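Local coordinates for fibronectin type III domain-containing protein (Simiduia agarivorans, PDB 6P2K) that probably hydrolyses beta-glucans such as xyloglucan, as a glycoside hydrolase of family 74 built on seven-bladed beta-propellers, at residues Y224-E229 with F240-T245; R263-P268 with V281-V286; G645-I650 with F664-A669. One frame throughout, in Å; residues are numbered along the deposited sequence.

Contact 1 (Y224-E229 with F240-T245); sequences YATYAE and FLVYAT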
loop_
_atom_site.group_PDB
_atom_site.type_symbol
_atom_site.label_atom_id
_atom_site.label_comp_id
_atom_site.label_asym_id
_atom_site.label_seq_id
_atom_site.Cartn_x
_atom_site.Cartn_y
_atom_site.Cartn_z
ATOM N N TYR B 224 -59.866 -17.338 -17.799
ATOM C CA TYR B 224 -59.067 -16.150 -17.535
ATOM C C TYR B 224 -58.354 -15.716 -18.808
ATOM O O TYR B 224 -57.956 -16.548 -19.630
ATOM C CB TYR B 224 -58.034 -16.399 -16.428
ATOM C CG TYR B 224 -58.625 -16.909 -15.134
ATOM C CD1 TYR B 224 -59.044 -16.030 -14.145
ATOM C CD2 TYR B 224 -58.760 -18.271 -14.900
ATOM C CE1 TYR B 224 -59.583 -16.493 -12.959
ATOM C CE2 TYR B 224 -59.297 -18.743 -13.719
ATOM C CZ TYR B 224 -59.708 -17.850 -12.752
ATOM O OH TYR B 224 -60.245 -18.317 -11.575
ATOM N N ALA B 225 -58.183 -14.406 -18.966
ATOM C CA ALA B 225 -57.608 -13.890 -20.200
ATOM C C ALA B 225 -56.995 -12.519 -19.955
ATOM O O ALA B 225 -57.353 -11.813 -19.008
ATOM C CB ALA B 225 -58.662 -13.812 -21.308
ATOM N N THR B 226 -56.054 -12.161 -20.825
ATOM C CA THR B 226 -55.527 -10.808 -20.919
ATOM C C THR B 226 -55.865 -10.250 -22.292
ATOM O O THR B 226 -55.787 -10.962 -23.299
ATOM C CB THR B 226 -54.011 -10.756 -20.695
ATOM O OG1 THR B 226 -53.335 -11.111 -21.907
ATOM C CG2 THR B 226 -53.595 -11.711 -19.587
ATOM N N TYR B 227 -56.249 -8.977 -22.330
ATOM C CA TYR B 227 -56.674 -8.327 -23.560
ATOM C C TYR B 227 -55.856 -7.064 -23.777
ATOM O O TYR B 227 -55.553 -6.338 -22.825
ATOM C CB TYR B 227 -58.166 -7.990 -23.522
ATOM C CG TYR B 227 -59.063 -9.136 -23.931
ATOM C CD1 TYR B 227 -59.485 -10.077 -23.000
ATOM C CD2 TYR B 227 -59.497 -9.270 -25.245
ATOM C CE1 TYR B 227 -60.311 -11.125 -23.369
ATOM C CE2 TYR B 227 -60.324 -10.311 -25.623
ATOM C CZ TYR B 227 -60.728 -11.234 -24.682
ATOM O OH TYR B 227 -61.553 -12.269 -25.056
ATOM N N ALA B 228 -55.505 -6.806 -25.031
ATOM C CA ALA B 228 -54.601 -5.724 -25.379
ATOM C C ALA B 228 -55.193 -4.884 -26.498
ATOM O O ALA B 228 -56.005 -5.363 -27.295
ATOM C CB ALA B 228 -53.237 -6.260 -25.819
ATOM N N GLU B 229 -54.767 -3.625 -26.552
ATOM C CA GLU B 229 -55.102 -2.776 -27.684
ATOM C C GLU B 229 -54.599 -3.418 -28.972
ATOM O O GLU B 229 -53.647 -4.205 -28.971
ATOM C CB GLU B 229 -54.491 -1.385 -27.508
ATOM C CG GLU B 229 -54.846 -0.690 -26.197
ATOM C CD GLU B 229 -54.610 0.814 -26.237
ATOM O OE1 GLU B 229 -54.445 1.362 -27.351
ATOM O OE2 GLU B 229 -54.582 1.445 -25.155
ATOM N N PHE B 240 -51.641 -4.265 -20.911
ATOM C CA PHE B 240 -52.503 -5.429 -21.074
ATOM C C PHE B 240 -53.295 -5.622 -19.788
ATOM O O PHE B 240 -52.722 -5.589 -18.693
ATOM C CB PHE B 240 -51.696 -6.695 -21.377
ATOM C CG PHE B 240 -50.908 -6.654 -22.667
ATOM C CD1 PHE B 240 -50.838 -5.506 -23.444
ATOM C CD2 PHE B 240 -50.235 -7.786 -23.101
ATOM C CE1 PHE B 240 -50.107 -5.490 -24.622
ATOM C CE2 PHE B 240 -49.504 -7.776 -24.273
ATOM C CZ PHE B 240 -49.442 -6.628 -25.037
ATOM N N LEU B 241 -54.602 -5.826 -19.913
ATOM C CA LEU B 241 -55.470 -5.944 -18.752
ATOM C C LEU B 241 -55.980 -7.372 -18.603
ATOM O O LEU B 241 -56.202 -8.079 -19.587
ATOM C CB LEU B 241 -56.643 -4.964 -18.841
ATOM C CG LEU B 241 -56.211 -3.511 -18.635
ATOM C CD1 LEU B 241 -57.391 -2.560 -18.718
ATOM C CD2 LEU B 241 -55.483 -3.363 -17.303
ATOM N N VAL B 242 -56.164 -7.784 -17.350
ATOM C CA VAL B 242 -56.483 -9.162 -16.996
ATOM C C VAL B 242 -57.950 -9.245 -16.608
ATOM O O VAL B 242 -58.456 -8.403 -15.856
ATOM C CB VAL B 242 -55.583 -9.662 -15.851
ATOM C CG1 VAL B 242 -55.679 -11.174 -15.721
ATOM C CG2 VAL B 242 -54.145 -9.224 -16.085
ATOM N N TYR B 243 -58.633 -10.271 -17.114
ATOM C CA TYR B 243 -60.062 -10.425 -16.899
ATOM C C TYR B 243 -60.378 -11.876 -16.577
ATOM O O TYR B 243 -59.570 -12.781 -16.794
ATOM C CB TYR B 243 -60.874 -9.982 -18.121
ATOM C CG TYR B 243 -60.669 -8.545 -18.531
ATOM C CD1 TYR B 243 -59.608 -8.180 -19.348
ATOM C CD2 TYR B 243 -61.551 -7.553 -18.116
ATOM C CE1 TYR B 243 -59.423 -6.869 -19.733
ATOM C CE2 TYR B 243 -61.375 -6.237 -18.496
ATOM C CZ TYR B 243 -60.309 -5.902 -19.305
ATOM O OH TYR B 243 -60.125 -4.595 -19.688
ATOM N N ALA B 244 -61.584 -12.082 -16.059
ATOM C CA ALA B 244 -62.093 -13.410 -15.767
ATOM C C ALA B 244 -63.576 -13.446 -16.081
ATOM O O ALA B 244 -64.291 -12.459 -15.887
ATOM C CB ALA B 244 -61.862 -13.804 -14.304
ATOM N N THR B 245 -64.025 -14.587 -16.587
ATOM C CA THR B 245 -65.442 -14.810 -16.781
ATOM C C THR B 245 -65.729 -16.275 -16.539
ATOM O O THR B 245 -64.856 -17.141 -16.656
ATOM C CB THR B 245 -65.925 -14.424 -18.181
ATOM O OG1 THR B 245 -67.326 -14.716 -18.296
ATOM C CG2 THR B 245 -65.180 -15.224 -19.233
#
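Ala225 and Tyr243 face each other as a hydrogen-bonded antiparallel pair, and they illustrate how a sheet spends its peptide groups. Ala225 N donates to Tyr243 O over 3.0 Å, while Tyr243 N returns a shorter bond of 2.8 Å to Ala225 O. The next such pair repeats the exchange: Tyr227 N reaches Leu241 O at 2.9 Å and Leu241 N reaches Tyr227 O at 3.1 Å. Between them, Thr226 and Val242 bond outward by their backbones, to Lys212 and Val255. Tyr227 O takes a second donor, Arg208 NH1.

The side chains of Tyr227 and Tyr243 cross at about a right angle, Tyr227 CD1 lying 4.1 Å from Tyr243 CD1, and Ala228 CB sits over one face of the Phe240 ring, 3.7 Å from its centroid, a CH-pi contact. Tyr224 CG lies beside the backbone N (chi1 -55°), which brings Tyr224 CD1 within 3.6 Å of Ala244 CB, while its hydroxyl hydrogen-bonds to His279 and Trp299. Thr226 OG1 bonds to Tyr265 O.

This implies a division of labour: backbone bonds zip together two central strands of a four-stranded sheet of the propeller-blade kind, while the buried hydroxyls of Tyr224 and Thr226 join it to the next sheet.

Contact 2 (R263-P268 with V281-V286); sequences RRYWYP and VLLGAV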
loop_
_atom_site.group_PDB
_atom_site.type_symbol
_atom_site.label_atom_id
_atom_site.label_comp_id
_atom_site.label_asym_id
_atom_site.label_seq_id
_atom_site.Cartn_x
_atom_site.Cartn_y
_atom_site.Cartn_z
ATOM N N ARG B 263 -48.619 -3.103 -17.576
ATOM C CA ARG B 263 -47.727 -4.218 -17.856
ATOM C C ARG B 263 -48.329 -5.111 -18.932
ATOM O O ARG B 263 -49.551 -5.225 -19.060
ATOM C CB ARG B 263 -47.440 -5.045 -16.595
ATOM C CG ARG B 263 -46.885 -4.238 -15.435
ATOM C CD ARG B 263 -45.575 -3.562 -15.807
ATOM N NE ARG B 263 -44.708 -3.380 -14.646
ATOM C CZ ARG B 263 -43.414 -3.075 -14.718
ATOM N NH1 ARG B 263 -42.833 -2.910 -15.900
ATOM N NH2 ARG B 263 -42.704 -2.932 -13.607
ATOM N N ARG B 264 -47.450 -5.757 -19.700
ATOM C CA ARG B 264 -47.861 -6.575 -20.842
ATOM C C ARG B 264 -48.146 -8.014 -20.408
ATOM O O ARG B 264 -47.535 -8.972 -20.880
ATOM C CB ARG B 264 -46.789 -6.536 -21.926
ATOM C CG ARG B 264 -46.437 -5.149 -22.429
ATOM C CD ARG B 264 -45.027 -5.149 -22.986
ATOM N NE ARG B 264 -44.784 -4.065 -23.930
ATOM C CZ ARG B 264 -43.914 -3.082 -23.720
ATOM N NH1 ARG B 264 -43.217 -3.046 -22.593
ATOM N NH2 ARG B 264 -43.743 -2.134 -24.629
ATOM N N TYR B 265 -49.103 -8.151 -19.490
ATOM C CA TYR B 265 -49.458 -9.464 -18.965
ATOM C C TYR B 265 -49.964 -10.368 -20.081
ATOM O O TYR B 265 -50.755 -9.947 -20.929
ATOM C CB TYR B 265 -50.523 -9.327 -17.878
ATOM C CG TYR B 265 -50.072 -8.541 -16.670
ATOM C CD1 TYR B 265 -49.065 -9.021 -15.842
ATOM C CD2 TYR B 265 -50.658 -7.321 -16.352
ATOM C CE1 TYR B 265 -48.650 -8.309 -14.733
ATOM C CE2 TYR B 265 -50.248 -6.601 -15.240
ATOM C CZ TYR B 265 -49.243 -7.100 -14.436
ATOM O OH TYR B 265 -48.824 -6.394 -13.331
ATOM N N TRP B 266 -49.507 -11.617 -20.080
ATOM C CA TRP B 266 -49.884 -12.541 -21.141
ATOM C C TRP B 266 -49.727 -13.974 -20.653
ATOM O O TRP B 266 -49.131 -14.238 -19.605
ATOM C CB TRP B 266 -49.067 -12.272 -22.415
ATOM C CG TRP B 266 -47.643 -12.792 -22.440
ATOM C CD1 TRP B 266 -46.889 -13.228 -21.382
ATOM C CD2 TRP B 266 -46.805 -12.907 -23.597
ATOM N NE1 TRP B 266 -45.645 -13.619 -21.816
ATOM C CE2 TRP B 266 -45.569 -13.432 -23.172
ATOM C CE3 TRP B 266 -46.987 -12.626 -24.956
ATOM C CZ2 TRP B 266 -44.520 -13.677 -24.055
ATOM C CZ3 TRP B 266 -45.945 -12.872 -25.829
ATOM C CH2 TRP B 266 -44.726 -13.390 -25.375
ATOM N N TYR B 267 -50.273 -14.899 -21.439
ATOM C CA TYR B 267 -50.166 -16.332 -21.190
ATOM C C TYR B 267 -50.563 -16.746 -19.768
ATOM O O TYR B 267 -49.779 -17.387 -19.066
ATOM C CB TYR B 267 -48.754 -16.814 -21.492
ATOM C CG TYR B 267 -48.423 -16.960 -22.958
ATOM C CD1 TYR B 267 -48.155 -15.848 -23.740
ATOM C CD2 TYR B 267 -48.354 -18.212 -23.553
ATOM C CE1 TYR B 267 -47.838 -15.974 -25.079
ATOM C CE2 TYR B 267 -48.038 -18.349 -24.893
ATOM C CZ TYR B 267 -47.781 -17.225 -25.651
ATOM O OH TYR B 267 -47.463 -17.355 -26.984
ATOM N N PRO B 268 -51.776 -16.410 -19.319
ATOM C CA PRO B 268 -52.211 -16.899 -18.008
ATOM C C PRO B 268 -52.338 -18.414 -18.031
ATOM O O PRO B 268 -52.551 -19.025 -19.080
ATOM C CB PRO B 268 -53.569 -16.221 -17.804
ATOM C CG PRO B 268 -54.065 -15.971 -19.183
ATOM C CD PRO B 268 -52.843 -15.644 -19.991
ATOM N N VAL B 281 -53.625 -19.051 -10.400
ATOM C CA VAL B 281 -53.362 -18.582 -11.756
ATOM C C VAL B 281 -51.955 -18.000 -11.807
ATOM O O VAL B 281 -51.589 -17.176 -10.963
ATOM C CB VAL B 281 -54.400 -17.542 -12.212
ATOM C CG1 VAL B 281 -54.194 -17.201 -13.678
ATOM C CG2 VAL B 281 -55.810 -18.060 -11.970
ATOM N N LEU B 282 -51.182 -18.425 -12.801
ATOM C CA LEU B 282 -49.801 -17.999 -12.987
ATOM C C LEU B 282 -49.742 -16.951 -14.090
ATOM O O LEU B 282 -50.332 -17.141 -15.158
ATOM C CB LEU B 282 -48.926 -19.200 -13.341
ATOM C CG LEU B 282 -47.409 -19.086 -13.248
ATOM C CD1 LEU B 282 -46.999 -18.703 -11.839
ATOM C CD2 LEU B 282 -46.790 -20.414 -13.647
ATOM N N LEU B 283 -49.029 -15.851 -13.841
ATOM C CA LEU B 283 -49.071 -14.722 -14.770
ATOM C C LEU B 283 -47.717 -14.026 -14.825
ATOM O O LEU B 283 -47.280 -13.423 -13.839
ATOM C CB LEU B 283 -50.168 -13.738 -14.374
ATOM C CG LEU B 283 -50.380 -12.574 -15.341
ATOM C CD1 LEU B 283 -50.895 -13.072 -16.689
ATOM C CD2 LEU B 283 -51.334 -11.546 -14.743
ATOM N N GLY B 284 -47.072 -14.095 -15.990
ATOM C CA GLY B 284 -45.900 -13.293 -16.284
ATOM C C GLY B 284 -46.200 -12.279 -17.372
ATOM O O GLY B 284 -47.358 -11.890 -17.549
ATOM N N ALA B 285 -45.184 -11.854 -18.120
ATOM C CA ALA B 285 -45.392 -10.844 -19.150
ATOM C C ALA B 285 -44.274 -10.917 -20.176
ATOM O O ALA B 285 -43.219 -11.511 -19.937
ATOM C CB ALA B 285 -45.455 -9.435 -18.553
ATOM N N VAL B 286 -44.519 -10.291 -21.322
ATOM C CA VAL B 286 -43.485 -10.089 -22.327
ATOM C C VAL B 286 -42.827 -8.741 -22.067
ATOM O O VAL B 286 -43.508 -7.750 -21.773
ATOM C CB VAL B 286 -44.066 -10.181 -23.753
ATOM C CG1 VAL B 286 -45.272 -9.266 -23.922
ATOM C CG2 VAL B 286 -42.992 -9.883 -24.796
HETATM O O HOH W 1 -47.574 -15.808 -18.045
#
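Trp266 and Val286 make the dense end of this contact, a worked example of an aromatic plate clamped from both sides. Val286 CB lies over the six-membered ring 3.5 Å from its centroid and only 10° off the normal, a CH-pi contact, while Tyr267 CD1 rests against the opposite face. The indole reaches this place because CG stands between the backbone N and the carbonyl carbon (chi1 78°), which turns the ring across the end of the partner strand; NE1 then makes a weak hydrogen bond to Arg334 O. A leucine here would probably leave Val286 without its flat cover, set the Tyr267 ring free to shift, and remove the weak NE1 bond to Arg334 O.

A second packed patch forms where Leu283 crosses Tyr265 at about a right angle, Leu283 CD2 lying 3.6 Å from Tyr265 CD1, with the phenol hydroxyl bonded to Glu260 O.

The backbone pairing is far looser. Trp266 N to Gly284 O and Val286 N to Arg264 O are both weak bonds of 3.3 Å. On the other side of the Trp266–Gly284 pair a water takes the place of the return bond: it lies 2.7 Å from Trp266 O, to which it probably donates, and accepts from Gly284 N at 2.7 Å.

This is the open end of a beta hairpin, formed by the first two strands of a four-stranded antiparallel sheet of the kind that makes a propeller blade; the side chain of Val286 lies about 8 Å from the zinc ion held by Gln16 and Asp124.

Contact 3 (G645-I650 with F664-A669); sequences GNNWQI and FTPADA
Asn647 lays its CB against Pro666 CG at 3.9 Å, the two side chains meeting at a slant, and so opens a contact in which a strand passes the start of a helix. The polar ends of its amide are bonded to other groups: ND2 to Asp644 OD2, and OD1 weakly to a glycerol, probably from the crystallisation liquor. At Trp648 the backbone does the touching, O lying 3.7 Å from Pro666 CD while it accepts from the hydroxyl of Tyr707; the indole leaves the contact and meets Phe634 edge-to-face.

Gln649 brings CB to within 3.5 Å of Phe664 O. Its extended chain carries OE1 past Thr665 CG2, and the amide is satisfied at both ends, NE2 by Leu642 O and OE1 by Lys662 NZ. Between these two segments, sheet pairing is made at Ile650. Ile650 N donates to Phe664 O over 3.0 Å in a nearly straight bond (170°) lying in the carbonyl plane, but the return bond, Phe664 N to Ile650 O, is weak at 3.4 Å. The CB atoms of Ile650 and Phe664 pack 3.8 Å apart. With CG anti to the backbone N (chi1 -153°), the Phe664 ring swings off to stack on Trp731.

Thr665, the N-cap residue, then turns from strand to helix. Its N donates to Asp668 OD2 at 3.0 Å, and Asp668 N returns a weak bond to Thr665 OG1, a capping box. The chemistry implies a clean handover: sheet bonding stops at Phe664, the Asp668 carboxylate meets the next N-H, and Pro666 has none to satisfy.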
loop_
_atom_site.group_PDB
_atom_site.type_symbol
_atom_site.label_atom_id
_atom_site.label_comp_id
_atom_site.label_asym_id
_atom_site.label_seq_id
_atom_site.Cartn_x
_atom_site.Cartn_y
_atom_site.Cartn_z
ATOM N N GLY B 645 -21.850 -13.072 -59.280
ATOM C CA GLY B 645 -23.128 -12.737 -58.676
ATOM C C GLY B 645 -22.956 -12.254 -57.251
ATOM O O GLY B 645 -21.985 -11.570 -56.908
ATOM N N ASN B 646 -23.910 -12.617 -56.399
ATOM C CA ASN B 646 -23.837 -12.300 -54.982
ATOM C C ASN B 646 -23.172 -13.403 -54.170
ATOM O O ASN B 646 -23.278 -13.398 -52.940
ATOM C CB ASN B 646 -25.237 -12.015 -54.434
ATOM C CG ASN B 646 -25.838 -10.743 -55.007
ATOM O OD1 ASN B 646 -25.122 -9.796 -55.336
ATOM N ND2 ASN B 646 -27.160 -10.719 -55.134
ATOM N N ASN B 647 -22.485 -14.339 -54.826
ATOM C CA ASN B 647 -21.833 -15.435 -54.116
ATOM C C ASN B 647 -20.568 -14.948 -53.422
ATOM O O ASN B 647 -19.726 -14.282 -54.034
ATOM C CB ASN B 647 -21.487 -16.565 -55.083
ATOM C CG ASN B 647 -22.706 -17.336 -55.546
ATOM O OD1 ASN B 647 -23.612 -17.624 -54.759
ATOM N ND2 ASN B 647 -22.737 -17.674 -56.831
ATOM N N TRP B 648 -20.430 -15.284 -52.144
ATOM C CA TRP B 648 -19.199 -14.996 -51.425
ATOM C C TRP B 648 -18.158 -16.058 -51.750
ATOM O O TRP B 648 -18.485 -17.236 -51.917
ATOM C CB TRP B 648 -19.448 -14.945 -49.919
ATOM C CG TRP B 648 -20.200 -13.729 -49.480
ATOM C CD1 TRP B 648 -21.269 -13.154 -50.105
ATOM C CD2 TRP B 648 -19.939 -12.935 -48.320
ATOM N NE1 TRP B 648 -21.693 -12.053 -49.403
ATOM C CE2 TRP B 648 -20.894 -11.897 -48.302
ATOM C CE3 TRP B 648 -18.993 -13.001 -47.292
ATOM C CZ2 TRP B 648 -20.924 -10.927 -47.298
ATOM C CZ3 TRP B 648 -19.027 -12.044 -46.297
ATOM C CH2 TRP B 648 -19.986 -11.018 -46.308
ATOM N N GLN B 649 -16.902 -15.631 -51.852
ATOM C CA GLN B 649 -15.809 -16.509 -52.241
ATOM C C GLN B 649 -14.590 -16.197 -51.386
ATOM O O GLN B 649 -14.519 -15.157 -50.726
ATOM C CB GLN B 649 -15.458 -16.345 -53.729
ATOM C CG GLN B 649 -16.654 -16.386 -54.673
ATOM C CD GLN B 649 -16.313 -15.919 -56.080
ATOM O OE1 GLN B 649 -16.649 -16.579 -57.063
ATOM N NE2 GLN B 649 -15.648 -14.773 -56.180
ATOM N N ILE B 650 -13.625 -17.114 -51.402
ATOM C CA ILE B 650 -12.324 -16.895 -50.779
ATOM C C ILE B 650 -11.333 -16.547 -51.880
ATOM O O ILE B 650 -11.098 -17.351 -52.792
ATOM C CB ILE B 650 -11.852 -18.121 -49.982
ATOM C CG1 ILE B 650 -12.856 -18.482 -48.883
ATOM C CG2 ILE B 650 -10.491 -17.841 -49.359
ATOM C CD1 ILE B 650 -12.899 -17.489 -47.747
ATOM N N PHE B 664 -11.736 -20.689 -53.270
ATOM C CA PHE B 664 -12.889 -21.421 -52.754
ATOM C C PHE B 664 -14.174 -20.732 -53.186
ATOM O O PHE B 664 -14.327 -19.522 -52.993
ATOM C CB PHE B 664 -12.849 -21.551 -51.227
ATOM C CG PHE B 664 -13.572 -22.766 -50.713
ATOM C CD1 PHE B 664 -13.202 -24.034 -51.134
ATOM C CD2 PHE B 664 -14.626 -22.640 -49.825
ATOM C CE1 PHE B 664 -13.863 -25.158 -50.668
ATOM C CE2 PHE B 664 -15.291 -23.760 -49.355
ATOM C CZ PHE B 664 -14.908 -25.021 -49.779
ATOM N N THR B 665 -15.090 -21.508 -53.750
ATOM C CA THR B 665 -16.367 -21.040 -54.269
ATOM C C THR B 665 -17.489 -21.895 -53.708
ATOM O O THR B 665 -17.245 -22.958 -53.126
ATOM C CB THR B 665 -16.376 -21.107 -55.804
ATOM O OG1 THR B 665 -16.310 -22.478 -56.216
ATOM C CG2 THR B 665 -15.195 -20.348 -56.385
ATOM N N PRO B 666 -18.743 -21.454 -53.852
ATOM C CA PRO B 666 -19.867 -22.330 -53.478
ATOM C C PRO B 666 -19.840 -23.688 -54.159
ATOM O O PRO B 666 -20.258 -24.682 -53.552
ATOM C CB PRO B 666 -21.095 -21.512 -53.899
ATOM C CG PRO B 666 -20.651 -20.100 -53.768
ATOM C CD PRO B 666 -19.193 -20.081 -54.145
ATOM N N ALA B 667 -19.365 -23.765 -55.406
ATOM C CA ALA B 667 -19.265 -25.058 -56.075
ATOM C C ALA B 667 -18.269 -25.968 -55.367
ATOM O O ALA B 667 -18.521 -27.168 -55.200
ATOM C CB ALA B 667 -18.871 -24.866 -57.539
ATOM N N ASP B 668 -17.126 -25.417 -54.949
ATOM C CA ASP B 668 -16.157 -26.207 -54.194
ATOM C C ASP B 668 -16.751 -26.696 -52.879
ATOM O O ASP B 668 -16.502 -27.833 -52.462
ATOM C CB ASP B 668 -14.895 -25.389 -53.925
ATOM C CG ASP B 668 -14.254 -24.858 -55.187
ATOM O OD1 ASP B 668 -14.283 -25.567 -56.214
ATOM O OD2 ASP B 668 -13.715 -23.732 -55.147
ATOM N N ALA B 669 -17.531 -25.845 -52.209
ATOM C CA ALA B 669 -18.133 -26.234 -50.939
ATOM C C ALA B 669 -19.138 -27.366 -51.126
ATOM O O ALA B 669 -19.180 -28.306 -50.322
ATOM C CB ALA B 669 -18.798 -25.023 -50.284
#

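How the contacts relate
Followed from the N terminus, the three contacts come in series, none nesting in or crossing another. Contact 1 closes the loop between strands 222-228 and 241-246, the middle pair of their sheet; contact 2 then closes the 265-270/278-285 hairpin that starts the next sheet. These neighbours touch: Phe240 N probably bonds to Arg263 O at 3.0 Å, and the Phe240 ring packs on the Arg264–Tyr265 backbone, tying together successive four-stranded sheets, probably neighbouring blades. Contact 3 closes the turn between strands 648-653 and 661-664 and leads into helix 666-672. It lies about 53 Å from contact 1, centre to centre, across the chain, consistent with the second of the two propellers of family 74.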